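ABC transporter sugar binding protein (Xanthomonas axonopodis pv. citri, PDB 3UOR) probably binds maltose or a related sugar in the periplasm and hands it to an ABC transporter for uptake. Local coordinates at residues A[208-220]-A[406-420]. Residues are numbered along the deposited sequence; the frame is centred on the assembly and turned at random.
Sequences LLRDHDNYGNFRG and DQRVDEILAKRRWIF
Leu209 rests its CD2 methyl on Val409 and Leu413, 4.0 Å from Val409 CG1, and starts the apolar floor beneath the hairpin. At the turn, the ring of Phe420 brings its CZ over one face of His212, 3.5 Å from ND1, the two planes inclined by 31°. Arg416, extended from CG to NE, reaches the same turn and gives NH2 to His212 O at 2.9 Å, almost straight; Asp213 instead sends its carboxylate to Arg207. Arg417 NH1 meets Asn214 O at 2.8 Å, nearly in line with the C=O though bent at the N-H, while NH1 and NH2 together grip Asp410 O; three bonds in its own plane fix the guanidinium's rotation and join hairpin to helix. Strands 209-210 and 215-216 form a small β-hairpin, closed by a type I' turn at 211-214 and broken by a classic bulge where Asn214 and Tyr215 both face Arg210; it lies across the junction of helices 398-412 and 414-422 in this periplasmic-binding protein. Arg417 CD lies over one face of the Tyr215 ring, 3.3 Å from Tyr215 CZ. Next along, Gly216 N gives a nearly straight hydrogen bond (N-H...O 168°) to Asp410 OD1 at 2.9 Å. Phe218 N donates to Asp406 OD1, on the syn side of the carboxylate, and the Phe218 ring packs CE2 against Val409 CG2. Arg219, its chain bent at chi3 (-66°), swings NE back to the anti lone pair of Asp406 OD2 in a 2.7 Å salt bridge, while its backbone N reaches that oxygen from above the carboxylate plane.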
# COMPACT_ATOMS: atom_id res chain seq x y z
N LEU A 208 2.02 -5.33 -15.51
CA LEU A 208 1.92 -6.73 -15.09
C LEU A 208 0.80 -7.52 -15.79
O LEU A 208 0.79 -8.75 -15.75
CB LEU A 208 1.76 -6.82 -13.57
CG LEU A 208 3.06 -6.56 -12.82
CD1 LEU A 208 2.83 -6.54 -11.33
CD2 LEU A 208 4.10 -7.63 -13.18
N LEU A 209 -0.14 -6.82 -16.43
CA LEU A 209 -1.14 -7.48 -17.27
C LEU A 209 -1.03 -6.89 -18.67
O LEU A 209 -0.40 -5.85 -18.86
CB LEU A 209 -2.56 -7.24 -16.74
CG LEU A 209 -2.83 -7.71 -15.31
CD1 LEU A 209 -4.29 -7.43 -14.95
CD2 LEU A 209 -2.52 -9.22 -15.20
N ARG A 210 -1.65 -7.53 -19.65
CA ARG A 210 -1.56 -7.03 -21.01
C ARG A 210 -2.87 -7.21 -21.75
O ARG A 210 -3.76 -7.93 -21.28
CB ARG A 210 -0.45 -7.74 -21.79
CG ARG A 210 -0.68 -9.26 -21.90
CD ARG A 210 0.50 -9.98 -22.53
NE ARG A 210 0.29 -11.41 -22.51
CZ ARG A 210 -0.45 -12.06 -23.41
NH1 ARG A 210 -1.03 -11.39 -24.39
NH2 ARG A 210 -0.61 -13.38 -23.31
N ASP A 211 -2.96 -6.55 -22.90
CA ASP A 211 -4.08 -6.71 -23.82
C ASP A 211 -5.42 -6.48 -23.12
O ASP A 211 -6.22 -7.40 -22.93
CB ASP A 211 -4.03 -8.08 -24.50
CG ASP A 211 -5.10 -8.24 -25.57
OD1 ASP A 211 -5.53 -9.39 -25.82
OD2 ASP A 211 -5.53 -7.22 -26.14
N HIS A 212 -5.66 -5.23 -22.76
CA HIS A 212 -6.88 -4.80 -22.10
C HIS A 212 -7.00 -5.46 -20.74
O HIS A 212 -8.10 -5.65 -20.22
CB HIS A 212 -8.11 -5.09 -22.96
CG HIS A 212 -8.14 -4.31 -24.23
ND1 HIS A 212 -7.79 -4.86 -25.45
CD2 HIS A 212 -8.45 -3.01 -24.47
CE1 HIS A 212 -7.91 -3.94 -26.39
NE2 HIS A 212 -8.31 -2.81 -25.82
N ASP A 213 -5.84 -5.76 -20.16
CA ASP A 213 -5.76 -6.40 -18.86
C ASP A 213 -6.52 -7.71 -18.86
O ASP A 213 -7.04 -8.13 -17.83
CB ASP A 213 -6.26 -5.47 -17.77
CG ASP A 213 -5.30 -4.32 -17.49
OD1 ASP A 213 -4.17 -4.32 -18.03
OD2 ASP A 213 -5.67 -3.41 -16.73
N ASN A 214 -6.57 -8.35 -20.02
CA ASN A 214 -7.23 -9.63 -20.20
C ASN A 214 -6.27 -10.81 -20.07
O ASN A 214 -6.71 -11.94 -20.00
CB ASN A 214 -7.95 -9.70 -21.55
CG ASN A 214 -9.17 -8.80 -21.59
OD1 ASN A 214 -9.74 -8.46 -20.55
ND2 ASN A 214 -9.57 -8.40 -22.79
N TYR A 215 -4.97 -10.55 -20.06
CA TYR A 215 -3.99 -11.64 -19.94
C TYR A 215 -2.92 -11.27 -18.95
O TYR A 215 -2.63 -10.08 -18.76
CB TYR A 215 -3.31 -11.92 -21.26
CG TYR A 215 -4.18 -12.54 -22.33
CD1 TYR A 215 -4.33 -13.92 -22.41
CD2 TYR A 215 -4.83 -11.75 -23.27
CE1 TYR A 215 -5.12 -14.49 -23.39
CE2 TYR A 215 -5.62 -12.31 -24.25
CZ TYR A 215 -5.76 -13.69 -24.30
OH TYR A 215 -6.54 -14.26 -25.28
N GLY A 216 -2.31 -12.27 -18.33
CA GLY A 216 -1.18 -12.00 -17.47
C GLY A 216 0.01 -11.58 -18.33
O GLY A 216 0.11 -11.99 -19.47
N ASN A 217 0.89 -10.76 -17.79
CA ASN A 217 2.09 -10.37 -18.51
C ASN A 217 3.29 -10.63 -17.65
O ASN A 217 4.27 -9.88 -17.71
CB ASN A 217 2.06 -8.88 -18.90
CG ASN A 217 3.17 -8.52 -19.87
OD1 ASN A 217 3.48 -9.28 -20.77
ND2 ASN A 217 3.76 -7.35 -19.69
N PHE A 218 3.23 -11.69 -16.85
CA PHE A 218 4.34 -12.03 -15.97
C PHE A 218 5.52 -12.62 -16.73
O PHE A 218 6.66 -12.61 -16.24
CB PHE A 218 3.87 -12.90 -14.80
CG PHE A 218 2.92 -12.18 -13.87
CD1 PHE A 218 3.40 -11.52 -12.75
CD2 PHE A 218 1.57 -12.12 -14.15
CE1 PHE A 218 2.54 -10.83 -11.89
CE2 PHE A 218 0.70 -11.45 -13.31
CZ PHE A 218 1.19 -10.79 -12.18
N ARG A 219 5.26 -13.08 -17.95
CA ARG A 219 6.34 -13.49 -18.84
C ARG A 219 7.08 -12.30 -19.47
O ARG A 219 8.09 -12.47 -20.18
CB ARG A 219 5.79 -14.39 -19.95
CG ARG A 219 5.62 -15.85 -19.52
CD ARG A 219 4.92 -16.64 -20.60
NE ARG A 219 3.55 -16.17 -20.79
CZ ARG A 219 2.73 -16.65 -21.71
NH1 ARG A 219 3.15 -17.61 -22.53
NH2 ARG A 219 1.50 -16.17 -21.81
N GLY A 220 6.57 -11.10 -19.24
CA GLY A 220 7.19 -9.89 -19.78
C GLY A 220 8.55 -9.62 -19.16
O GLY A 220 8.87 -10.16 -18.09
N ASP A 406 1.55 -16.90 -15.58
CA ASP A 406 0.66 -16.49 -16.68
C ASP A 406 -0.50 -17.46 -16.95
O ASP A 406 -1.64 -17.02 -17.20
CB ASP A 406 1.45 -16.18 -17.97
CG ASP A 406 1.93 -14.73 -18.02
OD1 ASP A 406 1.50 -13.92 -17.16
OD2 ASP A 406 2.73 -14.39 -18.93
N GLN A 407 -0.23 -18.77 -16.91
CA GLN A 407 -1.30 -19.74 -17.08
C GLN A 407 -2.35 -19.56 -16.00
O GLN A 407 -3.52 -19.52 -16.29
CB GLN A 407 -0.79 -21.19 -17.04
CG GLN A 407 0.01 -21.63 -18.24
CD GLN A 407 0.41 -23.10 -18.16
OE1 GLN A 407 1.58 -23.46 -18.33
NE2 GLN A 407 -0.57 -23.97 -17.87
N ARG A 408 -1.92 -19.48 -14.74
CA ARG A 408 -2.88 -19.29 -13.65
C ARG A 408 -3.63 -17.96 -13.83
O ARG A 408 -4.84 -17.89 -13.66
CB ARG A 408 -2.18 -19.32 -12.28
CG ARG A 408 -1.52 -20.68 -11.93
CD ARG A 408 -2.52 -21.86 -12.02
NE ARG A 408 -1.92 -22.99 -12.73
CZ ARG A 408 -2.36 -23.46 -13.90
NH1 ARG A 408 -3.42 -22.93 -14.47
NH2 ARG A 408 -1.74 -24.47 -14.48
N VAL A 409 -2.91 -16.91 -14.19
CA VAL A 409 -3.55 -15.59 -14.29
C VAL A 409 -4.53 -15.55 -15.47
O VAL A 409 -5.62 -15.02 -15.35
CB VAL A 409 -2.51 -14.45 -14.36
CG1 VAL A 409 -3.19 -13.08 -14.61
CG2 VAL A 409 -1.68 -14.43 -13.05
N ASP A 410 -4.15 -16.16 -16.58
CA ASP A 410 -5.04 -16.28 -17.72
C ASP A 410 -6.35 -17.01 -17.39
O ASP A 410 -7.40 -16.64 -17.92
CB ASP A 410 -4.31 -16.95 -18.90
CG ASP A 410 -3.25 -16.04 -19.50
OD1 ASP A 410 -3.18 -14.88 -19.08
OD2 ASP A 410 -2.51 -16.46 -20.41
N GLU A 411 -6.29 -18.03 -16.53
CA GLU A 411 -7.52 -18.67 -16.04
C GLU A 411 -8.33 -17.73 -15.16
O GLU A 411 -9.54 -17.58 -15.34
CB GLU A 411 -7.20 -19.97 -15.28
CG GLU A 411 -6.41 -20.92 -16.13
CD GLU A 411 -5.96 -22.16 -15.38
OE1 GLU A 411 -6.01 -22.14 -14.12
OE2 GLU A 411 -5.55 -23.13 -16.06
N ILE A 412 -7.66 -17.09 -14.21
CA ILE A 412 -8.35 -16.12 -13.35
C ILE A 412 -9.08 -15.05 -14.18
O ILE A 412 -10.22 -14.67 -13.87
CB ILE A 412 -7.36 -15.48 -12.34
CG1 ILE A 412 -6.92 -16.54 -11.32
CG2 ILE A 412 -7.99 -14.29 -11.67
CD1 ILE A 412 -5.71 -16.17 -10.54
N LEU A 413 -8.45 -14.61 -15.26
CA LEU A 413 -9.01 -13.53 -16.08
C LEU A 413 -9.97 -14.03 -17.14
O LEU A 413 -10.43 -13.25 -17.97
CB LEU A 413 -7.88 -12.74 -16.75
CG LEU A 413 -6.96 -11.94 -15.80
CD1 LEU A 413 -5.74 -11.39 -16.51
CD2 LEU A 413 -7.75 -10.82 -15.14
N ALA A 414 -10.29 -15.33 -17.13
CA ALA A 414 -11.08 -15.90 -18.21
C ALA A 414 -12.44 -15.26 -18.35
O ALA A 414 -12.90 -15.05 -19.46
CB ALA A 414 -11.24 -17.42 -18.03
N LYS A 415 -13.13 -14.99 -17.24
CA LYS A 415 -14.47 -14.41 -17.34
C LYS A 415 -14.39 -12.98 -17.90
O LYS A 415 -15.12 -12.61 -18.82
CB LYS A 415 -15.16 -14.40 -15.99
CG LYS A 415 -16.54 -13.79 -16.00
CD LYS A 415 -17.12 -13.84 -14.60
CE LYS A 415 -18.54 -13.31 -14.56
NZ LYS A 415 -19.17 -13.53 -13.21
N ARG A 416 -13.48 -12.20 -17.33
CA ARG A 416 -13.23 -10.84 -17.83
C ARG A 416 -12.94 -10.86 -19.33
O ARG A 416 -13.57 -10.16 -20.10
CB ARG A 416 -12.05 -10.21 -17.09
CG ARG A 416 -11.60 -8.85 -17.68
CD ARG A 416 -10.32 -8.33 -17.02
NE ARG A 416 -9.86 -7.13 -17.71
CZ ARG A 416 -10.33 -5.91 -17.46
NH1 ARG A 416 -11.25 -5.74 -16.52
NH2 ARG A 416 -9.88 -4.87 -18.13
N ARG A 417 -11.97 -11.68 -19.75
CA ARG A 417 -11.61 -11.78 -21.17
C ARG A 417 -12.80 -12.20 -22.05
O ARG A 417 -12.95 -11.70 -23.15
CB ARG A 417 -10.45 -12.75 -21.34
CG ARG A 417 -9.92 -12.91 -22.75
CD ARG A 417 -8.64 -13.74 -22.72
NE ARG A 417 -8.86 -15.04 -22.11
CZ ARG A 417 -8.37 -15.44 -20.94
NH1 ARG A 417 -7.59 -14.64 -20.22
NH2 ARG A 417 -8.65 -16.66 -20.51
N TRP A 418 -13.64 -13.10 -21.55
CA TRP A 418 -14.77 -13.61 -22.31
C TRP A 418 -15.83 -12.55 -22.51
O TRP A 418 -16.38 -12.37 -23.60
CB TRP A 418 -15.40 -14.80 -21.58
CG TRP A 418 -16.72 -15.22 -22.14
CD1 TRP A 418 -17.97 -14.86 -21.69
CD2 TRP A 418 -16.93 -16.11 -23.24
NE1 TRP A 418 -18.95 -15.48 -22.46
CE2 TRP A 418 -18.33 -16.24 -23.41
CE3 TRP A 418 -16.08 -16.79 -24.11
CZ2 TRP A 418 -18.88 -17.04 -24.42
CZ3 TRP A 418 -16.63 -17.57 -25.10
CH2 TRP A 418 -18.02 -17.69 -25.24
N ILE A 419 -16.17 -11.86 -21.43
CA ILE A 419 -17.07 -10.74 -21.53
C ILE A 419 -16.55 -9.72 -22.55
O ILE A 419 -17.33 -9.17 -23.32
CB ILE A 419 -17.25 -10.07 -20.17
CG1 ILE A 419 -18.08 -10.98 -19.24
CG2 ILE A 419 -17.90 -8.69 -20.34
CD1 ILE A 419 -18.07 -10.52 -17.79
N PHE A 420 -15.25 -9.48 -22.56
CA PHE A 420 -14.64 -8.54 -23.51
C PHE A 420 -14.83 -9.01 -24.95
O PHE A 420 -15.16 -8.22 -25.83
CB PHE A 420 -13.15 -8.38 -23.22
CG PHE A 420 -12.42 -7.51 -24.21
CD1 PHE A 420 -11.71 -8.08 -25.26
CD2 PHE A 420 -12.45 -6.13 -24.09
CE1 PHE A 420 -11.03 -7.29 -26.18
CE2 PHE A 420 -11.77 -5.33 -25.01
CZ PHE A 420 -11.06 -5.91 -26.06
O HOH W 1 -0.39 -14.43 -20.64
O HOH W 2 2.25 -13.04 -21.42